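PDB 1W2L: cytochrome oxidase subunit II from Rhodothermus marinus, which probably passes electrons to the oxygen-reducing core of a caa3 oxidase, this piece being its cytochrome c domain with a covalently bound heme c. Local coordinates for residues G36-T41 with A52-L57; M3-L8 with V88-E93. One frame throughout, in Å; residues are numbered along the deposited sequence.

Both contacts lie in the cytochrome c domain, and contact 1 is nested along the chain inside the loop closed by contact 2. Contact 1 (36-41 with 52-57) is partly buried beside the heme: two backbone hydrogen bonds hold a turn to the residues leading into helix 54-62, and leucines and a tyrosine meet the heme. Contact 2 (3-8 with 88-93) is a surface contact between helices 5-15 and 85-96, made by alkyl packing, with Ala90 its one buried member. Their centres are about 16 Å apart. Helix 85-96 links them: Ile92 CD1 packs on Leu57 CB at 3.8 Å, while Glu54 and Glu93 bring like charges close.

Contact 1: residues G36-T41 with A52-L57; sequences GLYGST and ADENYL. With HEC (heme c), chain B; ACT (acetate ion), chain D.
Tyr38 overlaps the backbone of Ala52 and Asp53 obliquely, its CD1 3.3 Å from Ala52 O, while Glu54 N lies in the ring plane at its edge. With CG anti to the backbone N (chi1 -179°), the ring reaches Leu57, whose CD1 meets Tyr38 CD1 at 3.8 Å, the two side chains crossing at about a right angle. The Tyr38 hydroxyl donates to an acetate oxygen that also accepts from Glu54 N, so this ion, probably from the crystallisation liquor, bridges the two segments. A leucine in place of Tyr38 would probably leave that acetate oxygen without its hydroxyl donor and Leu57 CD1 with less to pack against. Nearer the heme, the side chains of Leu37 and Leu57 run past each other in opposite directions, CD2 of Leu37 3.7 Å from CD2 of Leu57, and Leu37 CD1 lies 3.5 Å from propionate carbon CGA. O2A of this propionate accepts from Tyr56 OH at 2.6 Å, at the tyrosine ring's edge; Arg42 NE and Val69 N are also hydrogen-bonded to the heme. Two straight backbone bonds fix the register: Gly39 N to Ala52 O, and Ala52 N to Ser40 O, both with N-H...O angles of 171°. Ser40 N bonds to Leu37 O and closes a type II beta turn; Ser40 OG donates to the same oxygen. Asp53 OD1 N-caps helix 54-62 through Tyr56 N. Turn and capped helix start thus frame Leu37, Tyr56 and Leu57, which line the cytochrome c heme pocket beside one propionate.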
# COMPACT_ATOMS: atom_id res chain seq x y z
N GLY A 36 10.51 2.71 0.26
CA GLY A 36 10.63 3.92 -0.51
C GLY A 36 9.33 4.40 -1.14
O GLY A 36 9.31 5.39 -1.92
N LEU A 37 8.20 3.73 -0.89
CA LEU A 37 6.97 4.06 -1.55
C LEU A 37 6.45 5.44 -1.17
O LEU A 37 6.15 6.29 -2.00
CB LEU A 37 5.90 3.00 -1.24
CG LEU A 37 4.48 3.33 -1.62
CD1 LEU A 37 4.36 3.70 -3.10
CD2 LEU A 37 3.54 2.18 -1.28
N TYR A 38 6.32 5.73 0.13
CA TYR A 38 5.79 7.00 0.58
C TYR A 38 6.69 8.13 0.16
O TYR A 38 7.87 8.13 0.49
CB TYR A 38 5.61 7.00 2.10
CG TYR A 38 5.03 8.28 2.63
CD1 TYR A 38 3.71 8.65 2.37
CD2 TYR A 38 5.76 9.17 3.40
CE1 TYR A 38 3.16 9.82 2.84
CE2 TYR A 38 5.23 10.33 3.90
CZ TYR A 38 3.94 10.68 3.63
OH TYR A 38 3.44 11.83 4.14
N GLY A 39 6.09 9.08 -0.54
CA GLY A 39 6.79 10.23 -1.09
C GLY A 39 7.42 10.01 -2.44
O GLY A 39 8.00 10.97 -2.94
N SER A 40 7.25 8.84 -3.05
CA SER A 40 7.73 8.57 -4.40
C SER A 40 6.72 8.97 -5.45
O SER A 40 5.55 9.13 -5.13
CB SER A 40 8.09 7.09 -4.53
OG SER A 40 6.95 6.26 -4.52
N THR A 41 7.08 9.15 -6.70
CA THR A 41 6.15 9.40 -7.80
C THR A 41 5.70 8.07 -8.41
O THR A 41 6.54 7.19 -8.59
CB THR A 41 6.81 10.30 -8.86
OG1 THR A 41 6.98 11.59 -8.25
CG2 THR A 41 5.94 10.52 -10.07
N ALA A 52 2.90 9.55 -4.10
CA ALA A 52 2.38 8.65 -3.09
C ALA A 52 2.35 9.33 -1.72
O ALA A 52 3.20 9.12 -0.86
CB ALA A 52 3.16 7.33 -3.06
N ASP A 53 1.33 10.13 -1.54
CA ASP A 53 1.02 10.80 -0.27
C ASP A 53 0.00 9.96 0.52
O ASP A 53 -0.37 8.87 0.13
CB ASP A 53 0.57 12.23 -0.53
CG ASP A 53 -0.67 12.35 -1.38
OD1 ASP A 53 -1.39 11.37 -1.59
OD2 ASP A 53 -0.95 13.50 -1.83
N GLU A 54 -0.37 10.49 1.68
CA GLU A 54 -1.26 9.74 2.56
C GLU A 54 -2.56 9.39 1.87
O GLU A 54 -3.07 8.26 1.98
CB GLU A 54 -1.56 10.54 3.81
CG GLU A 54 -1.98 9.84 5.04
CD GLU A 54 -1.19 10.07 6.32
OE1 GLU A 54 0.02 10.45 6.34
OE2 GLU A 54 -1.70 9.83 7.41
N ASN A 55 -3.15 10.38 1.15
CA ASN A 55 -4.38 10.12 0.43
C ASN A 55 -4.24 9.04 -0.62
O ASN A 55 -5.15 8.21 -0.83
CB ASN A 55 -4.94 11.39 -0.20
CG ASN A 55 -5.66 12.25 0.82
OD1 ASN A 55 -6.06 11.76 1.84
ND2 ASN A 55 -5.77 13.49 0.55
N TYR A 56 -3.12 9.03 -1.34
CA TYR A 56 -2.91 7.97 -2.31
C TYR A 56 -2.83 6.60 -1.67
O TYR A 56 -3.37 5.63 -2.19
CB TYR A 56 -1.64 8.26 -3.15
CG TYR A 56 -1.24 7.06 -3.97
CD1 TYR A 56 -1.97 6.75 -5.11
CD2 TYR A 56 -0.23 6.22 -3.61
CE1 TYR A 56 -1.66 5.65 -5.88
CE2 TYR A 56 0.09 5.11 -4.37
CZ TYR A 56 -0.63 4.82 -5.51
OH TYR A 56 -0.34 3.73 -6.28
N LEU A 57 -2.14 6.50 -0.55
CA LEU A 57 -2.04 5.22 0.14
C LEU A 57 -3.42 4.78 0.60
O LEU A 57 -3.80 3.62 0.47
CB LEU A 57 -1.04 5.30 1.28
CG LEU A 57 0.40 5.60 0.88
CD1 LEU A 57 1.29 5.70 2.13
CD2 LEU A 57 0.93 4.56 -0.07
FE HEC B . -1.44 -4.04 -2.59
CHA HEC B . -0.69 -1.76 -5.02
CHB HEC B . -1.27 -1.58 -0.24
CHC HEC B . -2.27 -6.30 -0.21
CHD HEC B . -1.24 -6.55 -4.91
NA HEC B . -1.08 -2.05 -2.64
C1A HEC B . -0.82 -1.28 -3.76
C2A HEC B . -0.47 0.04 -3.30
C3A HEC B . -0.68 0.10 -1.98
C4A HEC B . -1.06 -1.23 -1.53
CMA HEC B . -0.42 1.27 -1.03
CAA HEC B . 0.12 1.11 -4.23
CBA HEC B . 1.61 0.78 -4.33
CGA HEC B . 2.49 1.70 -5.25
O1A HEC B . 3.58 1.24 -5.47
O2A HEC B . 1.97 2.75 -5.71
NB HEC B . -1.71 -3.95 -0.60
C1B HEC B . -1.55 -2.87 0.15
C2B HEC B . -1.79 -3.20 1.58
C3B HEC B . -2.14 -4.52 1.57
C4B HEC B . -2.06 -5.01 0.23
CMB HEC B . -1.63 -2.27 2.71
CAB HEC B . -2.54 -5.39 2.73
CBB HEC B . -3.73 -4.75 3.49
NC HEC B . -1.75 -6.00 -2.55
C1C HEC B . -2.08 -6.76 -1.43
C2C HEC B . -2.16 -8.17 -1.86
C3C HEC B . -1.88 -8.23 -3.15
C4C HEC B . -1.64 -6.89 -3.62
CMC HEC B . -2.48 -9.30 -0.87
CAC HEC B . -1.65 -9.47 -4.03
CBC HEC B . -2.78 -10.45 -4.17
ND HEC B . -1.09 -4.11 -4.58
C1D HEC B . -1.01 -5.25 -5.33
C2D HEC B . -0.63 -4.92 -6.69
C3D HEC B . -0.52 -3.60 -6.70
C4D HEC B . -0.79 -3.07 -5.41
CMD HEC B . -0.43 -5.91 -7.76
CAD HEC B . -0.11 -2.71 -7.94
CBD HEC B . -1.31 -2.43 -8.85
CGD HEC B . -2.19 -1.38 -8.27
O1D HEC B . -3.35 -1.66 -7.86
O2D HEC B . -1.72 -0.20 -8.17
C ACT D . 0.89 13.74 2.66
O ACT D . 1.22 12.54 2.85
OXT ACT D . -0.10 14.26 2.18
CH3 ACT D . 1.97 14.76 3.14

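Contact 2: residues M3-L8 with V88-E93; sequences MPLAEL and VAALIE
Leu5 and Ala90 bury the most surface where helix 5-15 meets helix 85-96, the packing of N- and C-terminal helices that is a hallmark of the cytochrome c fold. The helices come very close here, Leu5 CA lying 4.4 Å from Ala90 CA, an approach consistent with the short side chain of Ala90. Its CB points at the opposing helix and meets both backbone and side chains there: it is 3.5 Å from the carbonyl oxygen of Leu5 and 3.7 Å from Leu8 CG. Leu8 CD2 touches the same methyl, so the alanine carbon sits against one branch as well as the branch point of this leucine. Leu5 reaches the other helix by a different route. Its CG is anti to the carbonyl carbon (chi1 -79°), which carries CD2 over the backbone of Ala90, 3.9 Å from Ala90 N, while CD1 extends to the methyl of Ala89. Glu93 is third in buried surface, and it contributes the aliphatic part of its chain. Its CB comes no nearer to Ala6 N than 4.2 Å, a loose approach. The chain then bends at chi2 (-43°), turning the carboxylate away from helix 5-15, and OE1 forms a salt bridge with Lys96. What remains against Leu5 is therefore hydrocarbon: Glu93 CG lies 4.0 Å from Leu5 CB and 4.1 Å from Leu5 CD1.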
# COMPACT_ATOMS: atom_id res chain seq x y z
N MET A 3 -2.18 0.31 21.48
CA MET A 3 -0.93 -0.03 20.80
C MET A 3 -0.60 1.07 19.77
O MET A 3 -1.52 1.47 19.07
CB MET A 3 -1.02 -1.41 20.18
CG MET A 3 -0.14 -1.69 18.99
SD MET A 3 -0.37 -3.40 18.40
CE MET A 3 1.27 -3.84 17.89
N PRO A 4 0.66 1.52 19.72
CA PRO A 4 1.10 2.52 18.73
C PRO A 4 0.86 2.12 17.29
O PRO A 4 0.97 0.97 16.91
CB PRO A 4 2.63 2.54 18.92
CG PRO A 4 2.81 2.20 20.37
CD PRO A 4 1.77 1.15 20.65
N LEU A 5 0.53 3.08 16.45
CA LEU A 5 0.08 2.76 15.10
C LEU A 5 1.14 2.04 14.31
O LEU A 5 0.78 1.14 13.59
CB LEU A 5 -0.28 4.09 14.41
CG LEU A 5 -1.65 4.67 14.78
CD1 LEU A 5 -1.78 6.03 14.10
CD2 LEU A 5 -2.79 3.75 14.41
N ALA A 6 2.41 2.38 14.33
CA ALA A 6 3.42 1.72 13.52
C ALA A 6 3.46 0.24 13.87
O ALA A 6 3.63 -0.63 13.02
CB ALA A 6 4.78 2.40 13.75
N GLU A 7 3.30 -0.06 15.16
CA GLU A 7 3.42 -1.43 15.66
C GLU A 7 2.21 -2.22 15.20
O GLU A 7 2.28 -3.38 14.75
CB GLU A 7 3.59 -1.45 17.18
CG GLU A 7 4.33 -2.63 17.78
CD GLU A 7 4.08 -2.81 19.27
OE1 GLU A 7 4.01 -1.76 19.94
OE2 GLU A 7 3.97 -3.95 19.77
N LEU A 8 1.03 -1.59 15.32
CA LEU A 8 -0.18 -2.29 14.84
C LEU A 8 -0.05 -2.47 13.33
O LEU A 8 -0.44 -3.50 12.79
CB LEU A 8 -1.42 -1.52 15.19
CG LEU A 8 -2.77 -1.88 14.62
CD1 LEU A 8 -3.17 -3.30 15.00
CD2 LEU A 8 -3.80 -0.85 15.04
N VAL A 88 -6.40 1.36 8.79
CA VAL A 88 -5.81 2.05 7.63
C VAL A 88 -4.68 2.96 8.11
O VAL A 88 -3.61 3.01 7.51
CB VAL A 88 -6.87 2.83 6.83
CG1 VAL A 88 -6.24 3.68 5.75
CG2 VAL A 88 -7.87 1.82 6.24
N ALA A 89 -4.95 3.72 9.17
CA ALA A 89 -3.95 4.63 9.67
C ALA A 89 -2.68 3.87 10.07
O ALA A 89 -1.54 4.34 9.84
CB ALA A 89 -4.47 5.43 10.86
N ALA A 90 -2.85 2.72 10.70
CA ALA A 90 -1.73 1.89 11.14
C ALA A 90 -0.93 1.36 9.98
O ALA A 90 0.29 1.44 9.97
CB ALA A 90 -2.25 0.72 11.99
N LEU A 91 -1.60 0.84 8.97
CA LEU A 91 -0.91 0.35 7.79
C LEU A 91 -0.11 1.47 7.15
O LEU A 91 0.99 1.28 6.69
CB LEU A 91 -1.88 -0.26 6.78
CG LEU A 91 -2.38 -1.66 7.15
CD1 LEU A 91 -3.66 -1.98 6.42
CD2 LEU A 91 -1.36 -2.74 6.89
N ILE A 92 -0.71 2.66 7.05
CA ILE A 92 0.01 3.79 6.44
C ILE A 92 1.22 4.20 7.26
O ILE A 92 2.26 4.50 6.68
CB ILE A 92 -1.00 4.90 6.12
CG1 ILE A 92 -1.89 4.39 4.98
CG2 ILE A 92 -0.27 6.18 5.74
CD1 ILE A 92 -3.00 5.32 4.57
N GLU A 93 1.08 4.22 8.59
CA GLU A 93 2.24 4.54 9.42
C GLU A 93 3.38 3.55 9.18
O GLU A 93 4.55 3.91 9.06
CB GLU A 93 1.83 4.63 10.88
CG GLU A 93 1.13 5.94 11.18
CD GLU A 93 1.69 7.22 10.60
OE1 GLU A 93 1.01 7.83 9.74
OE2 GLU A 93 2.82 7.59 10.96